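Local structure of endoglycosidase (Bacteroides thetaiotaomicron, 6Q64) at residues F74-N79 / S102-R107; Y90-P95 / K115-F120. The protein is a family 18 endoglycosidase of a gut bacterium that probably hydrolyses glycosidic bonds within complex N-glycans. The protein carries 1 engineered substitution. All coordinates share one frame; numbering follows the deposited sequence.

Contact 1: residues F74-N79 / S102-R107; sequences FGWFGN and SLWGTR
The eight-stranded parallel barrel of a family 18 glycoside hydrolase closes here, where strand 72-76 meets strand 100-102 through a single parallel bridge between Trp76 and Ser102. Ser102 bonds to both neighbours of Trp76: its N donates to Gly75 O (2.9 Å, 167° at the hydrogen), lying in the carbonyl plane, while Ser102 O receives Phe77 N at 2.9 Å. Trp76 CA adds a CA-H...O contact to the same Ser102 O at 3.1 Å.

A serine suits this place because it is small enough to fit against two aromatic rings and still polar. Its CB packs obliquely on the indole, 3.3 Å from Trp76 CD1, and its OG, anti to the carbonyl carbon (chi1 -81°), lies at the edge of the Phe74 ring. The hydroxyl hydrogen-bonds to Asp186 OD2 on strand 184-189, an aspartate of the DxxDxDxE signature that in this family lies at the active site. Trp104 CB lies 4.3 Å from Trp76 CB, and the Trp104 ring meets His334 and Tyr333 edge-to-face. Phe74, in turn, lays its CZ 3.6 Å above the plane of the Trp76 indole, offset toward its rim.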
ATOM      1  N   PHE A  74      -3.104  -5.915  -2.002  1.00 59.86           N
ATOM      2  CA  PHE A  74      -3.023  -4.493  -1.627  1.00 61.33           C
ATOM      3  C   PHE A  74      -3.887  -3.686  -2.603  1.00 64.41           C
ATOM      4  O   PHE A  74      -4.283  -4.181  -3.682  1.00 68.47           O
ATOM      5  CB  PHE A  74      -1.544  -4.089  -1.633  1.00 65.51           C
ATOM      6  CG  PHE A  74      -1.281  -2.604  -1.755  1.00 63.27           C
ATOM      7  CD1 PHE A  74      -1.226  -1.803  -0.630  1.00 62.18           C
ATOM      8  CD2 PHE A  74      -1.098  -2.023  -2.997  1.00 60.56           C
ATOM      9  CE1 PHE A  74      -1.020  -0.443  -0.747  1.00 65.72           C
ATOM     10  CE2 PHE A  74      -0.898  -0.665  -3.109  1.00 64.73           C
ATOM     11  CZ  PHE A  74      -0.872   0.124  -1.986  1.00 67.27           C
ATOM     12  N   GLY A  75      -4.168  -2.437  -2.255  1.00 64.96           N
ATOM     13  CA  GLY A  75      -4.648  -1.465  -3.252  1.00 64.90           C
ATOM     14  C   GLY A  75      -4.736  -0.074  -2.652  1.00 67.91           C
ATOM     15  O   GLY A  75      -4.678   0.098  -1.396  1.00 69.36           O
ATOM     16  N   TRP A  76      -5.048   0.872  -3.547  1.00 72.02           N
ATOM     17  CA  TRP A  76      -5.425   2.254  -3.190  1.00 78.93           C
ATOM     18  C   TRP A  76      -6.945   2.339  -3.182  1.00 78.81           C
ATOM     19  O   TRP A  76      -7.525   2.424  -4.281  1.00 82.62           O
ATOM     20  CB  TRP A  76      -4.763   3.235  -4.164  1.00 87.16           C
ATOM     21  CG  TRP A  76      -3.301   3.373  -3.880  1.00 91.32           C
ATOM     22  CD1 TRP A  76      -2.734   4.000  -2.810  1.00 91.68           C
ATOM     23  CD2 TRP A  76      -2.224   2.795  -4.635  1.00 91.20           C
ATOM     24  NE1 TRP A  76      -1.375   3.860  -2.854  1.00 97.08           N
ATOM     25  CE2 TRP A  76      -1.033   3.134  -3.964  1.00 93.10           C
ATOM     26  CE3 TRP A  76      -2.153   2.055  -5.819  1.00 91.14           C
ATOM     27  CZ2 TRP A  76       0.218   2.761  -4.448  1.00 88.85           C
ATOM     28  CZ3 TRP A  76      -0.920   1.674  -6.292  1.00 90.29           C
ATOM     29  CH2 TRP A  76       0.246   2.022  -5.611  1.00 89.73           C
ATOM     30  N   PHE A  77      -7.526   2.336  -1.979  1.00 81.12           N
ATOM     31  CA  PHE A  77      -8.986   2.377  -1.685  1.00 80.74           C
ATOM     32  C   PHE A  77      -9.509   3.816  -1.616  1.00 84.18           C
ATOM     33  O   PHE A  77      -9.240   4.560  -0.623  1.00 88.54           O
ATOM     34  CB  PHE A  77      -9.240   1.668  -0.357  1.00 81.58           C
ATOM     35  CG  PHE A  77     -10.684   1.342  -0.070  1.00 87.71           C
ATOM     36  CD1 PHE A  77     -11.478   0.718  -1.017  1.00 89.14           C
ATOM     37  CD2 PHE A  77     -11.245   1.622   1.163  1.00 90.67           C
ATOM     38  CE1 PHE A  77     -12.794   0.397  -0.737  1.00 86.72           C
ATOM     39  CE2 PHE A  77     -12.560   1.292   1.440  1.00 86.19           C
ATOM     40  CZ  PHE A  77     -13.332   0.696   0.486  1.00 85.73           C
ATOM     41  N   GLY A  78     -10.272   4.207  -2.635  1.00 88.74           N
ATOM     42  CA  GLY A  78     -10.959   5.516  -2.690  1.00 94.47           C
ATOM     43  C   GLY A  78     -12.421   5.421  -2.272  1.00 96.35           C
ATOM     44  O   GLY A  78     -12.979   4.320  -2.382  1.00 93.34           O
ATOM     45  N   ASN A  79     -13.003   6.548  -1.827  1.00103.70           N
ATOM     46  CA  ASN A  79     -14.426   6.742  -1.420  1.00107.61           C
ATOM     47  C   ASN A  79     -14.696   5.885  -0.186  1.00103.64           C
ATOM     48  O   ASN A  79     -15.719   5.163  -0.164  1.00105.13           O
ATOM     49  CB  ASN A  79     -15.445   6.388  -2.518  1.00119.50           C
ATOM     50  CG  ASN A  79     -15.165   7.007  -3.878  1.00124.62           C
ATOM     51  OD1 ASN A  79     -14.470   6.423  -4.729  1.00114.13           O
ATOM     52  ND2 ASN A  79     -15.743   8.177  -4.105  1.00127.08           N
ATOM     53  N   SER A 102      -3.899   1.248   1.111  1.00 72.90           N
ATOM     54  CA  SER A 102      -3.579   2.686   1.199  1.00 79.87           C
ATOM     55  C   SER A 102      -4.832   3.484   0.863  1.00 82.41           C
ATOM     56  O   SER A 102      -5.447   3.188  -0.182  1.00 85.37           O
ATOM     57  CB  SER A 102      -2.434   3.025   0.299  1.00 81.80           C
ATOM     58  OG  SER A 102      -1.209   2.685   0.937  1.00 87.39           O
ATOM     59  N   LEU A 103      -5.162   4.455   1.712  1.00 82.31           N
ATOM     60  CA  LEU A 103      -6.384   5.279   1.608  1.00 84.81           C
ATOM     61  C   LEU A 103      -6.111   6.477   0.696  1.00 88.54           C
ATOM     62  O   LEU A 103      -5.655   7.528   1.193  1.00 92.27           O
ATOM     63  CB  LEU A 103      -6.792   5.699   3.020  1.00 85.50           C
ATOM     64  CG  LEU A 103      -6.972   4.533   3.985  1.00 83.66           C
ATOM     65  CD1 LEU A 103      -7.053   5.009   5.424  1.00 86.07           C
ATOM     66  CD2 LEU A 103      -8.195   3.722   3.620  1.00 84.14           C
ATOM     67  N   TRP A 104      -6.428   6.309  -0.589  1.00 95.54           N
ATOM     68  CA  TRP A 104      -6.470   7.394  -1.602  1.00106.50           C
ATOM     69  C   TRP A 104      -7.515   8.438  -1.179  1.00111.77           C
ATOM     70  O   TRP A 104      -8.739   8.129  -1.235  1.00107.12           O
ATOM     71  CB  TRP A 104      -6.748   6.861  -3.018  1.00110.89           C
ATOM     72  CG  TRP A 104      -6.511   7.907  -4.061  1.00117.87           C
ATOM     73  CD1 TRP A 104      -7.444   8.716  -4.649  1.00120.41           C
ATOM     74  CD2 TRP A 104      -5.231   8.315  -4.575  1.00127.03           C
ATOM     75  NE1 TRP A 104      -6.839   9.579  -5.521  1.00124.35           N
ATOM     76  CE2 TRP A 104      -5.480   9.363  -5.496  1.00136.25           C
ATOM     77  CE3 TRP A 104      -3.905   7.898  -4.360  1.00128.66           C
ATOM     78  CZ2 TRP A 104      -4.440   9.991  -6.201  1.00141.77           C
ATOM     79  CZ3 TRP A 104      -2.884   8.517  -5.059  1.00131.50           C
ATOM     80  CH2 TRP A 104      -3.149   9.550  -5.970  1.00135.03           C
ATOM     81  N   GLY A 105      -7.027   9.600  -0.730  1.00109.08           N
ATOM     82  CA  GLY A 105      -7.824  10.823  -0.568  1.00113.15           C
ATOM     83  C   GLY A 105      -8.056  11.176   0.890  1.00118.31           C
ATOM     84  O   GLY A 105      -8.052  12.397   1.201  1.00124.53           O
ATOM     85  N   THR A 106      -8.270  10.192   1.768  1.00111.63           N
ATOM     86  CA  THR A 106      -8.671  10.483   3.169  1.00114.24           C
ATOM     87  C   THR A 106      -7.457  11.015   3.916  1.00111.55           C
ATOM     88  O   THR A 106      -6.373  10.531   3.636  1.00126.30           O
ATOM     89  CB  THR A 106      -9.259   9.269   3.886  1.00118.00           C
ATOM     90  OG1 THR A 106      -8.138   8.408   4.081  1.00108.09           O
ATOM     91  CG2 THR A 106     -10.406   8.631   3.125  1.00121.62           C
ATOM     92  N   ARG A 107      -7.656  11.984   4.805  1.00121.51           N
ATOM     93  CA  ARG A 107      -6.577  12.774   5.458  1.00125.06           C
ATOM     94  C   ARG A 107      -6.752  12.673   6.969  1.00124.86           C
ATOM     95  O   ARG A 107      -5.896  12.095   7.626  1.00119.14           O
ATOM     96  CB  ARG A 107      -6.614  14.235   4.975  1.00129.10           C
ATOM     97  CG  ARG A 107      -5.264  14.784   4.520  1.00130.10           C
ATOM     98  CD  ARG A 107      -4.503  13.798   3.627  1.00124.62           C
ATOM     99  NE  ARG A 107      -4.561  14.063   2.190  1.00121.79           N
ATOM    100  CZ  ARG A 107      -4.598  13.137   1.223  1.00120.36           C
ATOM    101  NH1 ARG A 107      -4.624  11.838   1.492  1.00117.44           N
ATOM    102  NH2 ARG A 107      -4.628  13.525  -0.038  1.00122.71           N
TER

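Contact 2: residues Y90-P95 / K115-F120; sequences YLKMLP and KADLKF
Asp117 of helix 112-123 reaches across to Leu91 and Lys92 and presents its carboxylate to two successive backbone N-H groups, one for each oxygen. Leu91 N donates to Asp117 OD2 at 2.6 Å and Lys92 N to Asp117 OD1 at 2.9 Å; each oxygen is met on its syn side, the donors lying 15° and 19° out of the carboxylate plane. The two-point grip fixes the rotation of the group. Aspartate fits because its short side chain, extended with CG anti to the backbone N (chi1 -172°), carries both oxygens to the start of the turn, in which Leu94 N bonds back to Leu91 O.

Three side chains of the loop lie against Asp117. The ring of Tyr90 is steeply inclined to the carboxylate and turns an edge toward it, with CD2 3.8 Å from Asp117 OD1. Leu91 crosses Asp117 at about a right angle and lies side by side with Leu118, pointing the same way, Leu91 CD1 4.0 Å from Leu118 CD1. The first carbons of Lys92 lie against the same oxygen as Tyr90, CG 3.0 Å from Asp117 OD1, and the chain is extended beyond. It crosses Phe120 at about a right angle and meets the ring obliquely, Lys92 CB 3.5 Å from Phe120 CD1, while NZ bonds to the carbonyls of Ala45 and Ile43.

Trp80 NE1 also donates to Asp117 OD2. With three N-H donors and the ammonium of Lys92 not far off, the buried carboxylate is probably stabilised in its ionised form and anchors the loop to the helix.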
ATOM      1  N   TYR A  90     -16.671   0.159   2.346  1.00 80.97           N
ATOM      2  CA  TYR A  90     -16.310  -0.511   3.617  1.00 84.70           C
ATOM      3  C   TYR A  90     -14.979  -1.276   3.496  1.00 83.53           C
ATOM      4  O   TYR A  90     -14.850  -2.212   2.622  1.00 81.88           O
ATOM      5  CB  TYR A  90     -17.391  -1.539   3.944  1.00 85.61           C
ATOM      6  CG  TYR A  90     -18.621  -1.000   4.613  1.00 90.76           C
ATOM      7  CD1 TYR A  90     -19.676  -0.494   3.869  1.00 93.52           C
ATOM      8  CD2 TYR A  90     -18.755  -1.057   5.992  1.00 92.27           C
ATOM      9  CE1 TYR A  90     -20.816  -0.016   4.487  1.00 97.37           C
ATOM     10  CE2 TYR A  90     -19.898  -0.597   6.622  1.00 96.38           C
ATOM     11  CZ  TYR A  90     -20.930  -0.066   5.870  1.00100.24           C
ATOM     12  OH  TYR A  90     -22.038   0.404   6.525  1.00110.52           O
ATOM     13  N   LEU A  91     -14.014  -0.977   4.367  1.00 83.17           N
ATOM     14  CA  LEU A  91     -12.773  -1.799   4.439  1.00 80.41           C
ATOM     15  C   LEU A  91     -13.156  -3.237   4.789  1.00 78.06           C
ATOM     16  O   LEU A  91     -12.589  -4.171   4.159  1.00 75.65           O
ATOM     17  CB  LEU A  91     -11.824  -1.257   5.510  1.00 83.52           C
ATOM     18  CG  LEU A  91     -11.245   0.131   5.260  1.00 86.82           C
ATOM     19  CD1 LEU A  91     -10.475   0.580   6.491  1.00 89.63           C
ATOM     20  CD2 LEU A  91     -10.351   0.152   4.030  1.00 88.99           C
ATOM     21  N   LYS A  92     -14.113  -3.407   5.714  1.00 78.63           N
ATOM     22  CA  LYS A  92     -14.425  -4.720   6.340  1.00 77.46           C
ATOM     23  C   LYS A  92     -15.108  -5.655   5.334  1.00 75.62           C
ATOM     24  O   LYS A  92     -15.180  -6.875   5.581  1.00 80.50           O
ATOM     25  CB  LYS A  92     -15.233  -4.543   7.630  1.00 82.02           C
ATOM     26  CG  LYS A  92     -16.665  -4.027   7.484  1.00 83.79           C
ATOM     27  CD  LYS A  92     -17.523  -4.323   8.705  1.00 84.53           C
ATOM     28  CE  LYS A  92     -18.848  -3.579   8.691  1.00 88.50           C
ATOM     29  NZ  LYS A  92     -19.448  -3.451  10.042  1.00 89.74           N
HETATM   30  N   MSE A  93     -15.560  -5.086   4.201  1.00 74.15           N
HETATM   31  CA  MSE A  93     -16.258  -5.856   3.171  1.00 77.10           C
HETATM   32  C   MSE A  93     -15.348  -6.165   1.986  1.00 74.73           C
HETATM   33  O   MSE A  93     -15.788  -6.718   0.982  1.00 69.35           O
HETATM   34  CB  MSE A  93     -17.501  -5.102   2.658  1.00 82.34           C
HETATM   35  CG  MSE A  93     -18.659  -4.959   3.660  1.00 81.48           C
HETATM   36 SE   MSE A  93     -19.071  -6.603   4.651  1.00 81.78          SE
HETATM   37  CE  MSE A  93     -18.460  -6.605   6.502  1.00 84.81           C
ATOM     38  N   LEU A  94     -14.074  -5.787   2.086  1.00 76.20           N
ATOM     39  CA  LEU A  94     -13.124  -6.092   1.033  1.00 67.87           C
ATOM     40  C   LEU A  94     -12.945  -7.595   0.986  1.00 63.72           C
ATOM     41  O   LEU A  94     -13.113  -8.268   1.987  1.00 65.41           O
ATOM     42  CB  LEU A  94     -11.792  -5.434   1.370  1.00 68.14           C
ATOM     43  CG  LEU A  94     -11.711  -3.933   1.150  1.00 69.37           C
ATOM     44  CD1 LEU A  94     -10.445  -3.373   1.801  1.00 68.78           C
ATOM     45  CD2 LEU A  94     -11.751  -3.650  -0.338  1.00 67.92           C
ATOM     46  N   PRO A  95     -12.488  -8.153  -0.142  1.00 64.36           N
ATOM     47  CA  PRO A  95     -12.087  -9.556  -0.184  1.00 63.57           C
ATOM     48  C   PRO A  95     -11.176  -9.912   0.997  1.00 65.70           C
ATOM     49  O   PRO A  95     -10.330  -9.121   1.373  1.00 76.62           O
ATOM     50  CB  PRO A  95     -11.334  -9.652  -1.500  1.00 65.09           C
ATOM     51  CG  PRO A  95     -11.962  -8.552  -2.366  1.00 68.10           C
ATOM     52  CD  PRO A  95     -12.270  -7.433  -1.404  1.00 67.69           C
ATOM     53  N   LYS A 115     -14.291   4.962  11.906  1.00 98.72           N
ATOM     54  CA  LYS A 115     -13.514   4.423  13.056  1.00101.36           C
ATOM     55  C   LYS A 115     -13.885   2.949  13.291  1.00 99.10           C
ATOM     56  O   LYS A 115     -12.937   2.160  13.547  1.00 94.22           O
ATOM     57  CB  LYS A 115     -13.708   5.307  14.286  1.00107.96           C
ATOM     58  CG  LYS A 115     -13.072   6.690  14.168  1.00114.87           C
ATOM     59  CD  LYS A 115     -13.147   7.518  15.447  1.00117.97           C
ATOM     60  CE  LYS A 115     -13.562   8.946  15.193  1.00121.08           C
ATOM     61  NZ  LYS A 115     -13.504   9.726  16.441  1.00125.61           N
ATOM     62  N   ALA A 116     -15.182   2.585  13.158  1.00 99.38           N
ATOM     63  CA  ALA A 116     -15.758   1.252  13.503  1.00 95.90           C
ATOM     64  C   ALA A 116     -15.440   0.195  12.437  1.00 87.95           C
ATOM     65  O   ALA A 116     -15.227  -0.976  12.822  1.00 84.04           O
ATOM     66  CB  ALA A 116     -17.250   1.351  13.679  1.00 98.50           C
ATOM     67  N   ASP A 117     -15.536   0.590  11.163  1.00 85.41           N
ATOM     68  CA  ASP A 117     -15.182  -0.203   9.958  1.00 83.59           C
ATOM     69  C   ASP A 117     -13.732  -0.655  10.140  1.00 87.50           C
ATOM     70  O   ASP A 117     -13.462  -1.865  10.199  1.00 87.96           O
ATOM     71  CB  ASP A 117     -15.356   0.638   8.683  1.00 81.87           C
ATOM     72  CG  ASP A 117     -15.195  -0.166   7.371  1.00 84.62           C
ATOM     73  OD1 ASP A 117     -15.283  -1.412   7.443  1.00 82.16           O
ATOM     74  OD2 ASP A 117     -14.959   0.457   6.282  1.00 84.95           O
ATOM     75  N   LEU A 118     -12.844   0.323  10.306  1.00 91.83           N
ATOM     76  CA  LEU A 118     -11.405   0.131  10.577  1.00 87.47           C
ATOM     77  C   LEU A 118     -11.210  -0.803  11.778  1.00 87.77           C
ATOM     78  O   LEU A 118     -10.358  -1.703  11.672  1.00 88.89           O
ATOM     79  CB  LEU A 118     -10.779   1.503  10.824  1.00 88.38           C
ATOM     80  CG  LEU A 118      -9.285   1.476  11.134  1.00 86.37           C
ATOM     81  CD1 LEU A 118      -8.518   0.962   9.930  1.00 84.63           C
ATOM     82  CD2 LEU A 118      -8.779   2.845  11.553  1.00 85.53           C
ATOM     83  N   LYS A 119     -11.938  -0.614  12.882  1.00 90.47           N
ATOM     84  CA  LYS A 119     -11.699  -1.421  14.116  1.00 94.29           C
ATOM     85  C   LYS A 119     -11.920  -2.900  13.758  1.00 93.76           C
ATOM     86  O   LYS A 119     -11.117  -3.755  14.211  1.00 93.30           O
ATOM     87  CB  LYS A 119     -12.547  -0.932  15.299  1.00100.05           C
ATOM     88  CG  LYS A 119     -12.442  -1.769  16.579  1.00107.66           C
ATOM     89  CD  LYS A 119     -12.605  -1.005  17.888  1.00114.68           C
ATOM     90  CE  LYS A 119     -11.417  -0.081  18.148  1.00124.34           C
ATOM     91  NZ  LYS A 119     -11.704   0.952  19.179  1.00129.06           N
ATOM     92  N   PHE A 120     -12.936  -3.186  12.935  1.00 91.36           N
ATOM     93  CA  PHE A 120     -13.367  -4.560  12.566  1.00 90.34           C
ATOM     94  C   PHE A 120     -12.317  -5.139  11.612  1.00 86.01           C
ATOM     95  O   PHE A 120     -11.746  -6.231  11.859  1.00 87.06           O
ATOM     96  CB  PHE A 120     -14.774  -4.542  11.953  1.00 90.43           C
ATOM     97  CG  PHE A 120     -15.295  -5.918  11.670  1.00 87.46           C
ATOM     98  CD1 PHE A 120     -14.962  -6.570  10.507  1.00 86.89           C
ATOM     99  CD2 PHE A 120     -16.033  -6.602  12.611  1.00 93.96           C
ATOM    100  CE1 PHE A 120     -15.394  -7.864  10.275  1.00 86.57           C
ATOM    101  CE2 PHE A 120     -16.472  -7.895  12.374  1.00 91.52           C
ATOM    102  CZ  PHE A 120     -16.149  -8.523  11.206  1.00 86.53           C
TER

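The segments alternate along the chain: 74-79, 90-95, 102-107, then 115-120, so the two contacts interlock within the first part of the barrel. Contact 1 joins its first and second strands near the centre of the molecule; contact 2, its centre about 13 Å away from that of contact 1, ties the loop between those strands to helix 112-123, which follows the second. They meet where Phe77 CD2 packs on Leu91 CD2 at 3.3 Å, with Leu103 close by. Leu91 and Leu94 also touch Val101 and Phe121, making one apolar layer between strand and helix. Polar pairing at the barrel wall and at its outer layer is thereby joined by hydrophobic packing.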